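PDB 4QRO: gamma-resorcylate decarboxylase from Polaromonas, which probably catalyses the manganese-dependent, non-oxidative decarboxylation of gamma-resorcylate (2,6-dihydroxybenzoate) to resorcinol. Local coordinates for residues 4-10 and 284-290; 158-163 and 213-217. All blocks are in the same frame, centred on the assembly; numbering follows the deposited sequence.

Contact 1 of 2, residues 4-10 and 284-290. With MN (manganese (II) ion), chain K; 38L (2-nitrobenzene-1,3-diol), chain M.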
loop_
_atom_site.group_PDB
_atom_site.type_symbol
_atom_site.label_atom_id
_atom_site.label_comp_id
_atom_site.label_asym_id
_atom_site.label_seq_id
_atom_site.Cartn_x
_atom_site.Cartn_y
_atom_site.Cartn_z
ATOM N N LYS A 4 -22.599 19.629 0.265
ATOM C CA LYS A 4 -21.709 18.494 0.515
ATOM C C LYS A 4 -21.510 18.261 2.007
ATOM O O LYS A 4 -21.635 19.179 2.847
ATOM C CB LYS A 4 -20.337 18.638 -0.160
ATOM C CG LYS A 4 -20.377 18.577 -1.682
ATOM C CD LYS A 4 -18.995 18.664 -2.317
ATOM C CE LYS A 4 -18.268 19.985 -2.060
ATOM N NZ LYS A 4 -18.757 21.147 -2.850
ATOM N N ILE A 5 -21.232 17.008 2.318
ATOM C CA ILE A 5 -20.935 16.597 3.667
ATOM C C ILE A 5 -19.495 16.080 3.656
ATOM O O ILE A 5 -19.102 15.345 2.758
ATOM C CB ILE A 5 -21.913 15.505 4.149
ATOM C CG1 ILE A 5 -23.361 16.038 4.162
ATOM C CG2 ILE A 5 -21.476 14.964 5.503
ATOM C CD1 ILE A 5 -24.408 14.959 4.308
ATOM N N ALA A 6 -18.717 16.507 4.638
ATOM C CA ALA A 6 -17.296 16.177 4.721
ATOM C C ALA A 6 -17.037 15.607 6.096
ATOM O O ALA A 6 -17.646 16.077 7.069
ATOM C CB ALA A 6 -16.486 17.411 4.448
ATOM N N LEU A 7 -16.250 14.536 6.189
ATOM C CA LEU A 7 -16.051 13.842 7.478
ATOM C C LEU A 7 -14.640 13.413 7.879
ATOM O O LEU A 7 -14.486 12.554 8.735
ATOM C CB LEU A 7 -16.991 12.621 7.577
ATOM C CG LEU A 7 -16.862 11.528 6.514
ATOM C CD1 LEU A 7 -17.105 10.162 7.126
ATOM C CD2 LEU A 7 -17.808 11.784 5.341
ATOM N N GLU A 8 -13.616 13.952 7.240
ATOM C CA GLU A 8 -12.269 13.891 7.792
ATOM C C GLU A 8 -11.783 15.324 7.922
ATOM O O GLU A 8 -10.981 15.817 7.129
ATOM C CB GLU A 8 -11.299 13.042 6.945
ATOM C CG GLU A 8 -10.124 12.564 7.792
ATOM C CD GLU A 8 -9.080 11.757 7.038
ATOM O OE1 GLU A 8 -7.868 12.048 7.211
ATOM O OE2 GLU A 8 -9.459 10.794 6.343
ATOM N N GLU A 9 -12.284 15.977 8.962
ATOM C CA GLU A 9 -12.195 17.405 9.117
ATOM C C GLU A 9 -11.788 17.619 10.587
ATOM O O GLU A 9 -12.551 17.338 11.532
ATOM C CB GLU A 9 -13.548 18.089 8.788
ATOM C CG GLU A 9 -14.378 17.487 7.622
ATOM C CD GLU A 9 -13.655 17.437 6.273
ATOM O OE1 GLU A 9 -13.658 16.353 5.606
ATOM O OE2 GLU A 9 -13.083 18.471 5.855
ATOM N N HIS A 10 -10.556 18.052 10.766
ATOM C CA HIS A 10 -9.911 17.969 12.044
ATOM C C HIS A 10 -9.843 19.304 12.765
ATOM O O HIS A 10 -9.797 20.359 12.144
ATOM C CB HIS A 10 -8.482 17.456 11.880
ATOM C CG HIS A 10 -8.371 16.124 11.208
ATOM N ND1 HIS A 10 -8.798 14.953 11.801
ATOM C CD2 HIS A 10 -7.801 15.770 10.030
ATOM C CE1 HIS A 10 -8.536 13.937 10.994
ATOM N NE2 HIS A 10 -7.918 14.405 9.922
ATOM N N PHE A 284 -17.221 11.871 0.093
ATOM C CA PHE A 284 -16.417 13.079 0.009
ATOM C C PHE A 284 -15.833 13.405 1.381
ATOM O O PHE A 284 -16.478 13.202 2.396
ATOM C CB PHE A 284 -17.240 14.253 -0.541
ATOM C CG PHE A 284 -16.480 15.567 -0.592
ATOM C CD1 PHE A 284 -15.491 15.794 -1.532
ATOM C CD2 PHE A 284 -16.741 16.563 0.332
ATOM C CE1 PHE A 284 -14.824 17.007 -1.576
ATOM C CE2 PHE A 284 -16.073 17.756 0.304
ATOM C CZ PHE A 284 -15.095 17.981 -0.641
ATOM N N SER A 285 -14.573 13.829 1.400
ATOM C CA SER A 285 -13.958 14.422 2.594
ATOM C C SER A 285 -12.737 15.170 2.124
ATOM O O SER A 285 -12.304 14.983 0.992
ATOM C CB SER A 285 -13.575 13.363 3.625
ATOM O OG SER A 285 -14.748 12.872 4.277
ATOM N N THR A 286 -12.196 16.027 2.981
ATOM C CA THR A 286 -11.137 16.921 2.584
ATOM C C THR A 286 -9.797 16.660 3.289
ATOM O O THR A 286 -8.751 16.761 2.644
ATOM C CB THR A 286 -11.541 18.400 2.818
ATOM O OG1 THR A 286 -11.598 18.652 4.217
ATOM C CG2 THR A 286 -12.886 18.716 2.213
ATOM N N ASP A 287 -9.824 16.309 4.592
ATOM C CA ASP A 287 -8.631 16.295 5.457
ATOM C C ASP A 287 -8.169 17.708 5.868
ATOM O O ASP A 287 -7.035 17.894 6.270
ATOM C CB ASP A 287 -7.477 15.537 4.816
ATOM C CG ASP A 287 -6.629 14.775 5.832
ATOM O OD1 ASP A 287 -6.862 14.869 7.076
ATOM O OD2 ASP A 287 -5.719 14.062 5.359
ATOM N N TRP A 288 -9.056 18.678 5.763
ATOM C CA TRP A 288 -8.811 19.989 6.332
ATOM C C TRP A 288 -8.447 19.762 7.785
ATOM O O TRP A 288 -9.098 18.951 8.453
ATOM C CB TRP A 288 -10.036 20.878 6.196
ATOM C CG TRP A 288 -9.925 22.236 6.832
ATOM C CD1 TRP A 288 -10.443 22.602 8.067
ATOM C CD2 TRP A 288 -9.315 23.413 6.294
ATOM N NE1 TRP A 288 -10.183 23.917 8.309
ATOM C CE2 TRP A 288 -9.487 24.450 7.251
ATOM C CE3 TRP A 288 -8.610 23.694 5.120
ATOM C CZ2 TRP A 288 -9.019 25.764 7.040
ATOM C CZ3 TRP A 288 -8.137 25.021 4.908
ATOM C CH2 TRP A 288 -8.339 26.022 5.875
ATOM N N PRO A 289 -7.404 20.455 8.275
ATOM C CA PRO A 289 -6.648 21.549 7.659
ATOM C C PRO A 289 -5.309 21.176 7.051
ATOM O O PRO A 289 -4.522 22.068 6.666
ATOM C CB PRO A 289 -6.452 22.508 8.828
ATOM C CG PRO A 289 -6.253 21.585 9.970
ATOM C CD PRO A 289 -7.166 20.412 9.731
ATOM N N PHE A 290 -5.072 19.879 6.912
ATOM C CA PHE A 290 -3.807 19.378 6.374
ATOM C C PHE A 290 -3.835 19.422 4.852
ATOM O O PHE A 290 -2.763 19.413 4.195
ATOM C CB PHE A 290 -3.531 17.958 6.912
ATOM C CG PHE A 290 -3.483 17.893 8.412
ATOM C CD1 PHE A 290 -2.384 18.347 9.095
ATOM C CD2 PHE A 290 -4.574 17.416 9.147
ATOM C CE1 PHE A 290 -2.355 18.333 10.477
ATOM C CE2 PHE A 290 -4.547 17.388 10.539
ATOM C CZ PHE A 290 -3.429 17.833 11.195
HETATM MN MN MN K . -6.615 13.260 8.499
HETATM O OAK 38L M . -4.758 12.349 7.389
HETATM N NAG 38L M . -3.758 12.891 7.005
HETATM O OAJ 38L M . -3.234 12.483 5.969
HETATM C CAA 38L M . -3.223 13.974 7.746
HETATM C CAF 38L M . -2.043 14.553 7.289
HETATM O OAH 38L M . -1.813 14.650 5.949
HETATM C CAE 38L M . -1.097 15.035 8.194
HETATM C CAD 38L M . -1.347 14.993 9.561
HETATM C CAC 38L M . -2.595 14.574 10.017
HETATM C CAB 38L M . -3.547 14.108 9.112
HETATM O OAI 38L M . -4.788 13.766 9.575
#
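E8, H10 and D287 converge on one manganese ion: E8 OE1, H10 NE2 and D287 OD1 all stand 2.2 Å from it. E8 reaches the metal because its chain runs straight on beyond CG (chi2 -178°), alongside D287. Their carboxylate planes are turned 67° apart, and D287 OD1 also lies in plane at the imidazole edge of H10. E8 OE2, which does not bind the metal, is hydrogen-bonded to Y162 OH and S262 OG. H164 is the fourth protein ligand; the inhibitor adds its nitro oxygen OAK and its phenolic oxygen OAI, the latter 2.2 Å from the metal.

Behind the metal the segments are tightly joined, by backbone and side-chain bonds alike. H10 N meets W288 O at 2.9 Å, almost straight at 172°. E9 OE1 accepts T286 N at 3.0 Å through its syn lone pair and E8 N from its anti side, while S285 OG takes L7 N at 2.9 Å and donates to F284 O. The K4 end is looser, though buried rather than open to solvent: K4 CD sits over the F284 face toward the rim, 4.1 Å from the ring centroid, and NZ, too distant for more than weak cation-pi attraction, bonds to M1 O and H50 O.

F290 presents a face to the inhibitor, whose CAC lies 3.4 Å above the ring plane over its centre, and an edge to H10 CD2, 3.7 Å from F290 CE2. Exchanging F290 for an alanine would probably leave that face of the inhibitor without its supporting surface and the ring freer to tilt, although R229 and N234 of the second subunit also hydrogen-bond it. Chelation by nitro and phenolic oxygens is consistent with a substrate that binds manganese through its carboxylate and one ortho oxygen.

Contact 2 of 2, residues 158-163 and 213-217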
loop_
_atom_site.group_PDB
_atom_site.type_symbol
_atom_site.label_atom_id
_atom_site.label_comp_id
_atom_site.label_asym_id
_atom_site.label_seq_id
_atom_site.Cartn_x
_atom_site.Cartn_y
_atom_site.Cartn_z
ATOM N N ASP A 158 -24.879 1.178 16.576
ATOM C CA ASP A 158 -25.040 1.326 15.131
ATOM C C ASP A 158 -24.504 2.669 14.614
ATOM O O ASP A 158 -25.178 3.391 13.866
ATOM C CB ASP A 158 -26.507 1.113 14.711
ATOM C CG ASP A 158 -26.671 0.981 13.196
ATOM O OD1 ASP A 158 -25.719 0.547 12.505
ATOM O OD2 ASP A 158 -27.755 1.325 12.690
ATOM N N VAL A 159 -23.272 2.976 15.015
ATOM C CA VAL A 159 -22.535 4.120 14.514
ATOM C C VAL A 159 -21.192 3.645 13.910
ATOM O O VAL A 159 -20.617 2.649 14.374
ATOM C CB VAL A 159 -22.257 5.186 15.592
ATOM C CG1 VAL A 159 -23.554 5.791 16.114
ATOM C CG2 VAL A 159 -21.393 4.628 16.722
ATOM N N PRO A 160 -20.705 4.348 12.870
ATOM C CA PRO A 160 -19.444 3.941 12.221
ATOM C C PRO A 160 -18.192 4.279 13.019
ATOM O O PRO A 160 -18.222 5.184 13.870
ATOM C CB PRO A 160 -19.444 4.757 10.918
ATOM C CG PRO A 160 -20.864 5.117 10.688
ATOM C CD PRO A 160 -21.423 5.354 12.063
ATOM N N PHE A 161 -17.083 3.613 12.685
ATOM C CA PHE A 161 -15.792 3.810 13.365
ATOM C C PHE A 161 -14.814 4.167 12.266
ATOM O O PHE A 161 -14.646 3.375 11.347
ATOM C CB PHE A 161 -15.411 2.491 14.076
ATOM C CG PHE A 161 -14.081 2.500 14.803
ATOM C CD1 PHE A 161 -12.874 2.381 14.102
ATOM C CD2 PHE A 161 -14.029 2.544 16.186
ATOM C CE1 PHE A 161 -11.665 2.378 14.753
ATOM C CE2 PHE A 161 -12.807 2.504 16.852
ATOM C CZ PHE A 161 -11.628 2.422 16.139
ATOM N N TYR A 162 -14.192 5.336 12.372
ATOM C CA TYR A 162 -13.256 5.857 11.361
ATOM C C TYR A 162 -11.882 5.477 11.830
ATOM O O TYR A 162 -11.418 5.960 12.864
ATOM C CB TYR A 162 -13.388 7.377 11.252
ATOM C CG TYR A 162 -12.909 7.984 9.949
ATOM C CD1 TYR A 162 -11.610 7.775 9.486
ATOM C CD2 TYR A 162 -13.762 8.801 9.185
ATOM C CE1 TYR A 162 -11.184 8.337 8.291
ATOM C CE2 TYR A 162 -13.347 9.365 7.985
ATOM C CZ TYR A 162 -12.059 9.129 7.539
ATOM O OH TYR A 162 -11.659 9.721 6.345
ATOM N N LEU A 163 -11.222 4.582 11.092
ATOM C CA LEU A 163 -9.904 4.126 11.466
ATOM C C LEU A 163 -8.946 5.018 10.681
ATOM O O LEU A 163 -8.741 4.827 9.485
ATOM C CB LEU A 163 -9.739 2.630 11.141
ATOM C CG LEU A 163 -8.323 2.064 11.388
ATOM C CD1 LEU A 163 -7.975 2.041 12.861
ATOM C CD2 LEU A 163 -8.189 0.658 10.796
ATOM N N LYS A 213 -19.648 -0.907 10.671
ATOM C CA LYS A 213 -19.260 -0.029 9.581
ATOM C C LYS A 213 -17.938 0.656 9.901
ATOM O O LYS A 213 -17.848 1.399 10.878
ATOM C CB LYS A 213 -20.373 0.989 9.399
ATOM C CG LYS A 213 -21.709 0.306 9.076
ATOM C CD LYS A 213 -22.815 1.308 8.795
ATOM C CE LYS A 213 -24.196 0.681 8.946
ATOM N NZ LYS A 213 -25.264 1.713 9.068
ATOM N N ILE A 214 -16.912 0.383 9.087
ATOM C CA ILE A 214 -15.597 0.976 9.275
ATOM C C ILE A 214 -15.333 1.931 8.105
ATOM O O ILE A 214 -15.602 1.602 6.939
ATOM C CB ILE A 214 -14.489 -0.105 9.327
ATOM C CG1 ILE A 214 -14.889 -1.267 10.251
ATOM C CG2 ILE A 214 -13.133 0.508 9.690
ATOM C CD1 ILE A 214 -15.065 -0.923 11.712
ATOM N N ILE A 215 -14.826 3.114 8.415
ATOM C CA ILE A 215 -14.499 4.112 7.406
ATOM C C ILE A 215 -12.984 4.252 7.322
ATOM O O ILE A 215 -12.290 4.339 8.348
ATOM C CB ILE A 215 -15.101 5.475 7.748
ATOM C CG1 ILE A 215 -16.619 5.346 7.969
ATOM C CG2 ILE A 215 -14.835 6.474 6.630
ATOM C CD1 ILE A 215 -17.276 6.612 8.426
ATOM N N LEU A 216 -12.475 4.277 6.091
ATOM C CA LEU A 216 -11.066 4.581 5.819
ATOM C C LEU A 216 -10.934 5.845 4.971
ATOM O O LEU A 216 -11.664 6.041 4.000
ATOM C CB LEU A 216 -10.383 3.425 5.094
ATOM C CG LEU A 216 -10.396 2.065 5.770
ATOM C CD1 LEU A 216 -9.809 1.028 4.834
ATOM C CD2 LEU A 216 -9.630 2.102 7.085
ATOM N N GLY A 217 -9.989 6.706 5.308
ATOM C CA GLY A 217 -9.733 7.851 4.467
ATOM C C GLY A 217 -8.813 7.519 3.309
ATOM O O GLY A 217 -8.393 6.368 3.120
HETATM O O HOH W 1 -24.160 3.297 11.019
HETATM O O HOH W 2 -20.757 0.128 13.076
HETATM O O HOH W 3 -7.927 6.312 7.309
#
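With CG anti to the backbone N (chi1 -158°), Y162 lays its ring against I215, and the I215 chi1 of -55° sets CG2 anti to the backbone N, where this methyl meets the ring. The side chains cross at about a right angle: I215 CG2 stands over one face of the Y162 ring, offset toward the rim and 3.8 Å from its centroid, a CH-pi contact. The other branch of I215 reaches back to P160, CD1 lying 3.8 Å from P160 CB.

The backbones form a parallel ladder between neighbouring strands of the amidohydrolase barrel, their short axes 35° apart. F161 N donates to K213 O at 3.0 Å, F161 O accepts I215 N at 2.9 Å, and L163 N returns to I215 O. On the face with F161, I214 CD1 packs against F161 CB, while L216 CD2 approaches L163 CB.

Beyond each end of the ladder, water replaces direct bonding: one molecule joins V159 O to K213 N, another L163 O to G217 N. The extended K213 chain brings NZ 3.7 Å from D158 OD1, a long salt bridge, and lets NZ donate to a further water at 2.7 Å; D158 OD2 pairs with K323.

Y162 OH comes within 3.3 Å of G217 CA, so close that a beta carbon at G217 would make a steric clash with that oxygen. Hydrogen-bonded to E8 OE2 and T260 OG1, the buried hydroxyl has polar partners on other strands, and the ring, with I215 CG2 packed on one face, probably helps place it in the second shell of the metal site.

In the fold
The centres of contacts 1 and 2 lie 14 Å apart, yet the two meet directly across the interior of the barrel. E8 OE2, the carboxylate oxygen not on the metal, is 2.4 Å from Y162 OH, a probable hydrogen bond, so contact 2 would help fix the rotation of a first-shell ligand from contact 1. The Y162 side chain stays about 7 Å from the manganese at its nearest atom. An apolar contact accompanies the link, L7 CD1 lying 3.8 Å from I215 CD1. The residue after each segment of contact 2, H164 after 158-163 and H218 after 213-217, belongs to the inhibitor pocket; H164 also binds the manganese and H218 bonds to D287 OD2.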